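Local coordinates for protein UV damage endonuclease (Sulfolobus acidocaldarius, PDB 3TC3) that binds manganese and probably acts as a DNA-repair endonuclease, recognising and incising DNA at UV-induced and other lesions, at residues 24-27 against 28-32; 108-111 against 112-116; 200-203 against 204-207. All blocks are in the same frame, centred on the assembly; numbering follows the deposited sequence.

Interaction 1. Residues 24-27 against 28-32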
ATOM      1  N   VAL A  24     -12.484   5.731  -1.618  1.00 13.40           N
ATOM      2  CA  VAL A  24     -12.206   4.935  -0.440  1.00 13.32           C
ATOM      3  C   VAL A  24     -11.630   3.571  -0.814  1.00 12.78           C
ATOM      4  O   VAL A  24     -12.054   2.984  -1.795  1.00 12.62           O
ATOM      5  CB  VAL A  24     -13.605   4.656   0.240  1.00 15.84           C
ATOM      6  CG1 VAL A  24     -13.521   3.571   1.382  1.00 18.48           C
ATOM      7  CG2 VAL A  24     -14.276   5.959   0.682  1.00 20.52           C
ATOM      8  N   GLY A  25     -10.614   3.115  -0.045  1.00 10.57           N
ATOM      9  CA  GLY A  25     -10.116   1.739  -0.175  1.00 10.29           C
ATOM     10  C   GLY A  25      -9.985   0.990   1.095  1.00 10.19           C
ATOM     11  O   GLY A  25     -10.054   1.542   2.158  1.00 10.75           O
ATOM     12  N   TYR A  26      -9.773  -0.331   0.897  1.00  9.88           N
ATOM     13  CA  TYR A  26      -9.366  -1.190   2.049  1.00  9.08           C
ATOM     14  C   TYR A  26      -8.277  -2.138   1.567  1.00  9.54           C
ATOM     15  O   TYR A  26      -7.939  -2.165   0.369  1.00  9.11           O
ATOM     16  CB  TYR A  26     -10.524  -1.845   2.752  1.00  9.76           C
ATOM     17  CG  TYR A  26     -11.292  -2.776   1.878  1.00  9.72           C
ATOM     18  CD1 TYR A  26     -12.251  -2.283   0.914  1.00 11.45           C
ATOM     19  CD2 TYR A  26     -11.080  -4.195   1.957  1.00 10.30           C
ATOM     20  CE1 TYR A  26     -12.964  -3.162   0.069  1.00 11.42           C
ATOM     21  CE2 TYR A  26     -11.782  -5.047   1.092  1.00 10.58           C
ATOM     22  CZ  TYR A  26     -12.682  -4.517   0.151  1.00 12.14           C
ATOM     23  OH  TYR A  26     -13.372  -5.447  -0.640  1.00 12.43           O
ATOM     24  N   VAL A  27      -7.803  -2.988   2.489  1.00  8.78           N
ATOM     25  CA  VAL A  27      -6.491  -3.676   2.250  1.00  9.02           C
ATOM     26  C   VAL A  27      -6.677  -5.191   2.119  1.00 10.32           C
ATOM     27  O   VAL A  27      -7.249  -5.852   3.011  1.00 10.68           O
ATOM     28  CB  VAL A  27      -5.603  -3.411   3.466  1.00  9.07           C
ATOM     29  CG1 VAL A  27      -4.270  -4.267   3.428  1.00  9.36           C
ATOM     30  CG2 VAL A  27      -5.305  -1.877   3.552  1.00  8.74           C
ATOM     31  N   SER A  28      -6.132  -5.766   1.041  1.00 10.19           N
ATOM     32  CA  SER A  28      -5.760  -7.226   0.864  1.00 11.55           C
ATOM     33  C   SER A  28      -6.880  -8.210   0.602  1.00 12.25           C
ATOM     34  O   SER A  28      -6.751  -9.022  -0.299  1.00 13.53           O
ATOM     35  CB  SER A  28      -4.862  -7.713   2.012  1.00 13.52           C
ATOM     36  OG  SER A  28      -3.566  -7.168   1.775  1.00 15.33           O
ATOM     37  N   THR A  29      -7.937  -8.164   1.405  1.00 11.64           N
ATOM     38  CA  THR A  29      -8.990  -9.212   1.241  1.00 13.35           C
ATOM     39  C   THR A  29     -10.255  -8.691   1.888  1.00 12.01           C
ATOM     40  O   THR A  29     -10.270  -7.598   2.484  1.00 12.21           O
ATOM     41  CB  THR A  29      -8.543 -10.577   1.791  1.00 14.70           C
ATOM     42  OG1 THR A  29      -9.387 -11.603   1.269  1.00 16.92           O
ATOM     43  CG2 THR A  29      -8.495 -10.590   3.311  1.00 16.08           C
ATOM     44  N   ASN A  30     -11.350  -9.395   1.600  1.00 11.77           N
ATOM     45  CA  ASN A  30     -12.681  -8.957   2.022  1.00 12.65           C
ATOM     46  C   ASN A  30     -13.229 -10.145   2.801  1.00 12.94           C
ATOM     47  O   ASN A  30     -13.398 -11.255   2.293  1.00 13.69           O
ATOM     48  CB  ASN A  30     -13.503  -8.630   0.758  1.00 13.34           C
ATOM     49  CG  ASN A  30     -14.923  -8.197   1.062  1.00 13.33           C
ATOM     50  OD1 ASN A  30     -15.579  -8.884   1.874  1.00 15.23           O
ATOM     51  ND2 ASN A  30     -15.443  -7.145   0.409  1.00 14.47           N
ATOM     52  N   TYR A  31     -13.548  -9.942   4.069  1.00 13.13           N
ATOM     53  CA  TYR A  31     -13.930 -11.088   4.918  1.00 15.04           C
ATOM     54  C   TYR A  31     -15.383 -11.475   4.671  1.00 17.09           C
ATOM     55  O   TYR A  31     -15.717 -12.652   4.707  1.00 19.55           O
ATOM     56  CB  TYR A  31     -13.789 -10.686   6.392  1.00 15.84           C
ATOM     57  CG  TYR A  31     -12.393 -10.504   6.898  1.00 14.75           C
ATOM     58  CD1 TYR A  31     -11.383 -11.510   6.682  1.00 16.79           C
ATOM     59  CD2 TYR A  31     -12.039  -9.335   7.639  1.00 14.33           C
ATOM     60  CE1 TYR A  31     -10.078 -11.282   7.132  1.00 15.57           C
ATOM     61  CE2 TYR A  31     -10.747  -9.148   8.098  1.00 13.93           C
ATOM     62  CZ  TYR A  31      -9.792 -10.133   7.859  1.00 16.34           C
ATOM     63  OH  TYR A  31      -8.511  -9.974   8.365  1.00 18.29           O
ATOM     64  N   SER A  32     -16.204 -10.506   4.307  1.00 17.47           N
ATOM     65  CA  SER A  32     -17.712 -10.684   4.140  1.00 18.79           C
ATOM     66  C   SER A  32     -17.951 -11.510   2.906  1.00 22.05           C
ATOM     67  O   SER A  32     -18.795 -12.440   2.929  1.00 23.26           O
ATOM     68  CB  SER A  32     -18.372  -9.324   4.009  1.00 18.93           C
ATOM     69  OG  SER A  32     -18.233  -8.685   5.247  1.00 17.90           O
TER
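Tyr-26 carries CG in the pocket between its own backbone N and carbonyl carbon (chi1 62°), which swings the ring forward along the outgoing chain, while Asn-30, with CG trans to its backbone N, sends its amide back to meet it. The two flat groups stand nearly upright to one another, their planes 78° apart. Asn-30 ND2 donates to Tyr-26 OH at 2.9 Å, a moderately bent bond, with the hydroxyl a little out of the amide plane. The same hydroxyl is also hydrogen-bonded to Asn-69 OD1 of helix 48-71, so two partners limit the swing of the phenol, and Asn-30 OD1 is held in turn by the backbone N of Leu-33. Further back along the ring, Tyr-26 CE2 comes edge-on to Thr-29 O at 3.3 Å, with the oxygen near the ring plane.

All this happens where the first strand of the TIM barrel, 22-27, gives way to the loop leading to helix 48-71, at the end of the barrel that holds the manganese site. The side chain of Val-27 is about 5 Å from that of Glu-288, a manganese ligand, and about 8 Å from the ion.

The chain bends at Ser-28, whose backbone has the positive phi of a classic gamma turn. Thr-29 N donates across it to Val-27 O at 2.9 Å, and the turn is so tight that the donor sits almost broadside to the carbonyl, at a C=O...N angle of 98°. Lys-292 NZ is a second donor to this oxygen. Beside the turn, Val-27 CG1 lies 3.4 Å from Ser-28 OG.

Interaction 2. Residues 108-111 against 112-116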
ATOM      1  N   GLY A 108      -6.440  -6.512 -14.667  1.00 19.14           N
ATOM      2  CA  GLY A 108      -5.985  -5.191 -15.030  1.00 19.29           C
ATOM      3  C   GLY A 108      -6.975  -4.425 -15.938  1.00 20.35           C
ATOM      4  O   GLY A 108      -7.181  -3.203 -15.742  1.00 19.59           O
ATOM      5  N   ASP A 109      -7.587  -5.113 -16.896  1.00 22.17           N
ATOM      6  CA  ASP A 109      -8.611  -4.441 -17.721  1.00 23.99           C
ATOM      7  C   ASP A 109      -9.732  -3.930 -16.907  1.00 22.22           C
ATOM      8  O   ASP A 109     -10.187  -2.789 -17.100  1.00 25.48           O
ATOM      9  CB  ASP A 109      -9.210  -5.366 -18.816  1.00 25.77           C
ATOM     10  CG  ASP A 109      -8.201  -5.755 -19.851  1.00 29.18           C
ATOM     11  OD1 ASP A 109      -7.149  -5.092 -20.010  1.00 30.61           O
ATOM     12  OD2 ASP A 109      -8.472  -6.774 -20.531  1.00 34.50           O
ATOM     13  N   PHE A 110     -10.161  -4.700 -15.896  1.00 21.23           N
ATOM     14  CA  PHE A 110     -11.272  -4.294 -15.079  1.00 21.75           C
ATOM     15  C   PHE A 110     -10.894  -3.064 -14.263  1.00 20.18           C
ATOM     16  O   PHE A 110     -11.676  -2.136 -14.100  1.00 21.57           O
ATOM     17  CB  PHE A 110     -11.664  -5.431 -14.125  1.00 21.26           C
ATOM     18  CG  PHE A 110     -12.868  -5.122 -13.296  1.00 20.83           C
ATOM     19  CD1 PHE A 110     -14.157  -5.388 -13.810  1.00 23.27           C
ATOM     20  CD2 PHE A 110     -12.761  -4.529 -12.008  1.00 20.54           C
ATOM     21  CE1 PHE A 110     -15.311  -5.093 -13.045  1.00 23.48           C
ATOM     22  CE2 PHE A 110     -13.927  -4.241 -11.223  1.00 20.97           C
ATOM     23  CZ  PHE A 110     -15.204  -4.545 -11.762  1.00 21.92           C
ATOM     24  N   ILE A 111      -9.644  -3.049 -13.778  1.00 18.84           N
ATOM     25  CA  ILE A 111      -9.204  -1.883 -13.044  1.00 18.74           C
ATOM     26  C   ILE A 111      -9.149  -0.589 -13.858  1.00 18.85           C
ATOM     27  O   ILE A 111      -9.589   0.481 -13.381  1.00 19.52           O
ATOM     28  CB  ILE A 111      -7.820  -2.235 -12.388  1.00 17.71           C
ATOM     29  CG1 ILE A 111      -8.011  -3.301 -11.298  1.00 18.08           C
ATOM     30  CG2 ILE A 111      -6.995  -1.031 -11.931  1.00 17.54           C
ATOM     31  CD1 ILE A 111      -6.644  -3.933 -10.811  1.00 16.88           C
ATOM     32  N   LYS A 112      -8.626  -0.703 -15.067  1.00 19.17           N
ATOM     33  CA  LYS A 112      -8.465   0.475 -15.940  1.00 20.69           C
ATOM     34  C   LYS A 112      -9.833   0.894 -16.469  1.00 23.12           C
ATOM     35  O   LYS A 112     -10.100   2.086 -16.554  1.00 25.55           O
ATOM     36  CB  LYS A 112      -7.517   0.135 -17.111  1.00 21.27           C
ATOM     37  CG  LYS A 112      -6.087   0.198 -16.662  1.00 22.82           C
ATOM     38  CD  LYS A 112      -5.119  -0.231 -17.743  1.00 22.89           C
ATOM     39  CE  LYS A 112      -5.319  -1.646 -18.313  1.00 24.80           C
ATOM     40  NZ  LYS A 112      -4.257  -1.975 -19.332  1.00 24.68           N
ATOM     41  N   GLU A 113     -10.693  -0.078 -16.761  1.00 23.79           N
ATOM     42  CA  GLU A 113     -12.063   0.235 -17.275  1.00 26.84           C
ATOM     43  C   GLU A 113     -12.931   0.982 -16.265  1.00 25.70           C
ATOM     44  O   GLU A 113     -13.801   1.774 -16.615  1.00 26.92           O
ATOM     45  CB  GLU A 113     -12.767  -1.037 -17.665  1.00 30.57           C
ATOM     46  CG  GLU A 113     -12.373  -1.590 -19.043  1.00 40.36           C
ATOM     47  CD  GLU A 113     -12.756  -3.077 -19.237  1.00 44.27           C
ATOM     48  OE1 GLU A 113     -13.398  -3.676 -18.313  1.00 47.42           O
ATOM     49  OE2 GLU A 113     -12.357  -3.661 -20.275  1.00 49.31           O
ATOM     50  N   ASN A 114     -12.668   0.764 -14.967  1.00 24.32           N
ATOM     51  CA  ASN A 114     -13.540   1.248 -13.923  1.00 24.32           C
ATOM     52  C   ASN A 114     -12.874   2.274 -12.974  1.00 22.95           C
ATOM     53  O   ASN A 114     -13.414   2.582 -11.971  1.00 23.36           O
ATOM     54  CB  ASN A 114     -14.110   0.056 -13.180  1.00 22.87           C
ATOM     55  CG  ASN A 114     -15.018  -0.769 -14.091  1.00 24.43           C
ATOM     56  OD1 ASN A 114     -16.132  -0.329 -14.405  1.00 27.20           O
ATOM     57  ND2 ASN A 114     -14.538  -1.877 -14.574  1.00 25.44           N
ATOM     58  N   SER A 115     -11.739   2.822 -13.421  1.00 25.05           N
ATOM     59  CA  SER A 115     -11.009   3.889 -12.701  1.00 25.02           C
ATOM     60  C   SER A 115     -10.710   3.443 -11.258  1.00 23.34           C
ATOM     61  O   SER A 115     -10.888   4.225 -10.329  1.00 25.24           O
ATOM     62  CB  SER A 115     -11.853   5.159 -12.676  1.00 29.92           C
ATOM     63  OG  SER A 115     -11.944   5.641 -13.993  1.00 36.15           O
ATOM     64  N   ILE A 116     -10.242   2.217 -11.104  1.00 21.29           N
ATOM     65  CA  ILE A 116      -9.922   1.773  -9.744  1.00 18.55           C
ATOM     66  C   ILE A 116      -8.444   2.116  -9.481  1.00 16.99           C
ATOM     67  O   ILE A 116      -7.559   1.910 -10.339  1.00 18.29           O
ATOM     68  CB  ILE A 116     -10.231   0.308  -9.529  1.00 18.34           C
ATOM     69  CG1 ILE A 116     -11.758   0.090  -9.666  1.00 21.15           C
ATOM     70  CG2 ILE A 116      -9.666  -0.210  -8.203  1.00 18.14           C
ATOM     71  CD1 ILE A 116     -12.149  -1.340  -9.679  1.00 21.71           C
TER
HETATM   72  O   HOH W   1      -4.587  -4.793 -18.878  1.00 28.12           O
HETATM   73  O   HOH W   2      -7.531   3.121 -13.020  1.00 37.30           O
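The Phe-110 ring has the amide nitrogen of Asn-114 over one face: ND2 sits 3.5 Å above the ring plane, over its centre, with amide and ring planes turned 42° apart. Obliquely to the same ring comes the methyl tip of Ile-116, whose CD1 lies 3.7 Å from Phe-110 CE2. This is the C-terminal end of helix 101-113 in the TIM barrel, just before strand 117-120. Ser-115 takes a left-handed backbone and Ile-116 N reaches back five residues to Ile-111 O at 2.9 Å, an almost straight bond (172°) of the kind seen in Schellman helix ends.

With CG trans to its backbone N (chi1 -176°), Phe-110 carries its ring outward from the helix, roughly across the axis, to pack on Lys-63, Glu-67 and Leu-70 of helix 48-71. The ND2 above its ring also donates to Phe-110 O at 2.9 Å, in the carbonyl plane on a lone pair. Asn-114 N adds only a weak bond to that oxygen, so the side-chain amide is probably the stronger of the two donors to this carbonyl.

On the solvent side Lys-112 bends at its third torsion to pass Gly-108 O, and its NZ is also bonded to Gly-154 O. Asp-109 OD1 is too far from this ammonium for a salt bridge; a water joins them, donating to Asp-109 OD1 at 2.8 Å and accepting from Lys-112 NZ at 2.9 Å.

Interaction 3. Residues 200-203 against 204-207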
ATOM      1  N   VAL A 200      10.453   6.502  13.805  1.00 18.92           N
ATOM      2  CA  VAL A 200      11.669   7.156  13.421  1.00 19.58           C
ATOM      3  C   VAL A 200      11.529   8.204  12.332  1.00 17.40           C
ATOM      4  O   VAL A 200      11.925   9.329  12.548  1.00 18.53           O
ATOM      5  CB  VAL A 200      12.707   6.130  12.923  1.00 21.88           C
ATOM      6  CG1 VAL A 200      14.048   6.883  12.537  1.00 22.82           C
ATOM      7  CG2 VAL A 200      13.048   5.169  14.123  1.00 24.26           C
ATOM      8  N   PHE A 201      10.897   7.818  11.218  1.00 15.41           N
ATOM      9  CA  PHE A 201      10.870   8.700  10.063  1.00 15.28           C
ATOM     10  C   PHE A 201       9.533   9.435   9.921  1.00 13.94           C
ATOM     11  O   PHE A 201       8.510   8.874   9.520  1.00 14.62           O
ATOM     12  CB  PHE A 201      11.221   7.959   8.735  1.00 14.68           C
ATOM     13  CG  PHE A 201      12.611   7.462   8.763  1.00 16.63           C
ATOM     14  CD1 PHE A 201      13.699   8.388   8.712  1.00 16.76           C
ATOM     15  CD2 PHE A 201      12.881   6.077   9.011  1.00 15.43           C
ATOM     16  CE1 PHE A 201      15.030   7.914   8.826  1.00 18.55           C
ATOM     17  CE2 PHE A 201      14.208   5.617   9.155  1.00 17.82           C
ATOM     18  CZ  PHE A 201      15.265   6.485   9.017  1.00 16.68           C
ATOM     19  N   SER A 202       9.569  10.721  10.211  1.00 14.40           N
ATOM     20  CA  SER A 202       8.391  11.552  10.243  1.00 13.45           C
ATOM     21  C   SER A 202       8.008  12.047   8.847  1.00 12.61           C
ATOM     22  O   SER A 202       8.776  11.804   7.893  1.00 12.03           O
ATOM     23  CB  SER A 202       8.711  12.798  11.123  1.00 14.97           C
ATOM     24  OG  SER A 202       9.749  13.580  10.464  1.00 15.35           O
ATOM     25  N   VAL A 203       6.907  12.731   8.727  1.00 11.39           N
ATOM     26  CA  VAL A 203       6.567  13.447   7.490  1.00 12.11           C
ATOM     27  C   VAL A 203       7.726  14.354   7.033  1.00 13.14           C
ATOM     28  O   VAL A 203       8.104  14.361   5.844  1.00 12.81           O
ATOM     29  CB  VAL A 203       5.275  14.188   7.638  1.00 13.24           C
ATOM     30  CG1 VAL A 203       4.977  15.030   6.375  1.00 14.77           C
ATOM     31  CG2 VAL A 203       4.146  13.132   7.792  1.00 13.06           C
ATOM     32  N   LYS A 204       8.288  15.141   7.954  1.00 13.53           N
ATOM     33  CA  LYS A 204       9.403  16.012   7.622  1.00 14.33           C
ATOM     34  C   LYS A 204      10.537  15.235   6.956  1.00 13.66           C
ATOM     35  O   LYS A 204      11.147  15.684   5.930  1.00 13.83           O
ATOM     36  CB  LYS A 204       9.930  16.682   8.905  1.00 17.14           C
ATOM     37  CG  LYS A 204      11.124  17.642   8.665  1.00 20.46           C
ATOM     38  CD  LYS A 204      11.382  18.331  10.013  1.00 23.15           C
ATOM     39  CE  LYS A 204      12.703  19.020   9.940  1.00 28.60           C
ATOM     40  NZ  LYS A 204      13.210  19.491  11.238  1.00 34.68           N
ATOM     41  N   ASP A 205      10.855  14.070   7.514  1.00 12.24           N
ATOM     42  CA  ASP A 205      11.971  13.261   6.973  1.00 13.45           C
ATOM     43  C   ASP A 205      11.638  12.735   5.571  1.00 12.20           C
ATOM     44  O   ASP A 205      12.436  12.774   4.649  1.00 12.91           O
ATOM     45  CB  ASP A 205      12.198  12.074   7.908  1.00 14.16           C
ATOM     46  CG  ASP A 205      12.818  12.474   9.224  1.00 16.66           C
ATOM     47  OD1 ASP A 205      13.680  13.380   9.302  1.00 19.78           O
ATOM     48  OD2 ASP A 205      12.405  11.889  10.213  1.00 15.78           O
ATOM     49  N   CYS A 206      10.386  12.303   5.399  1.00 12.58           N
ATOM     50  CA  CYS A 206       9.953  11.839   4.056  1.00 11.54           C
ATOM     51  C   CYS A 206       9.961  12.967   3.037  1.00 11.38           C
ATOM     52  O   CYS A 206      10.381  12.750   1.879  1.00 12.19           O
ATOM     53  CB  CYS A 206       8.545  11.198   4.110  1.00 11.45           C
ATOM     54  SG  CYS A 206       8.529   9.669   5.096  1.00 12.27           S
ATOM     55  N   LEU A 207       9.629  14.166   3.480  1.00 11.90           N
ATOM     56  CA  LEU A 207       9.624  15.321   2.547  1.00 12.35           C
ATOM     57  C   LEU A 207      11.097  15.614   2.141  1.00 12.60           C
ATOM     58  O   LEU A 207      11.356  16.016   0.992  1.00 13.25           O
ATOM     59  CB  LEU A 207       9.022  16.522   3.250  1.00 13.19           C
ATOM     60  CG  LEU A 207       7.504  16.420   3.426  1.00 13.44           C
ATOM     61  CD1 LEU A 207       6.963  17.637   4.229  1.00 15.03           C
ATOM     62  CD2 LEU A 207       6.807  16.344   2.079  1.00 15.32           C
TER
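Ser-202 and Asp-205 exchange hydrogen bonds: Ser-202 N donates to Asp-205 OD2 at 3.1 Å, and Asp-205 N to Ser-202 OG at 3.2 Å. The first bond reaches OD2 on its anti side, somewhat out of the carboxylate plane. The second depends on Ser-202 holding OG between its N and carbonyl carbon (chi1 65°), over the opening turn of the helix. The same carboxylate oxygen also forms a salt bridge with Lys-170 NZ, a positive charge that probably favours the ionised acid.

This reciprocal pair is a capping box, with Ser-202 as N-cap of helix 203-213. In the TIM barrel that helix runs between strands 192-195 and 217-220, which carry the manganese ligands Glu-195 and Asp-220. The regular backbone pattern then takes over: Cys-206 N binds Ser-202 O at 3.0 Å, and Leu-207 N binds Val-203 O at 2.8 Å.

Just before the cap, both oxygens of Asp-197 are spoken for, OD1 by Val-200 N and OD2 by Phe-201 N. Val-203 and Leu-207 lie side by side, CG1 of the valine 3.9 Å from CD1 of the leucine, and both touch helix 233-241.

Along the chain the three contacts follow one another as 24-32, 108-116 and 200-207, and all belong to the same eight-stranded parallel TIM barrel. Interaction 1 is the exit of strand 22-27, interaction 2 the end of helix 101-113 where strand 117-120 is about to begin, and interaction 3 the start of helix 203-213 after strand 192-195. Interactions 1 and 2, about 17 Å between centres, both pack on helix 48-71. Interaction 3 is across the chain's centre from both, its centre about 27 Å from that of interaction 1 and about 33 Å from that of interaction 2. The side chains of Val-27 and Val-203 are about 8 and 11 Å from the manganese ion; interaction 2 lies away from it.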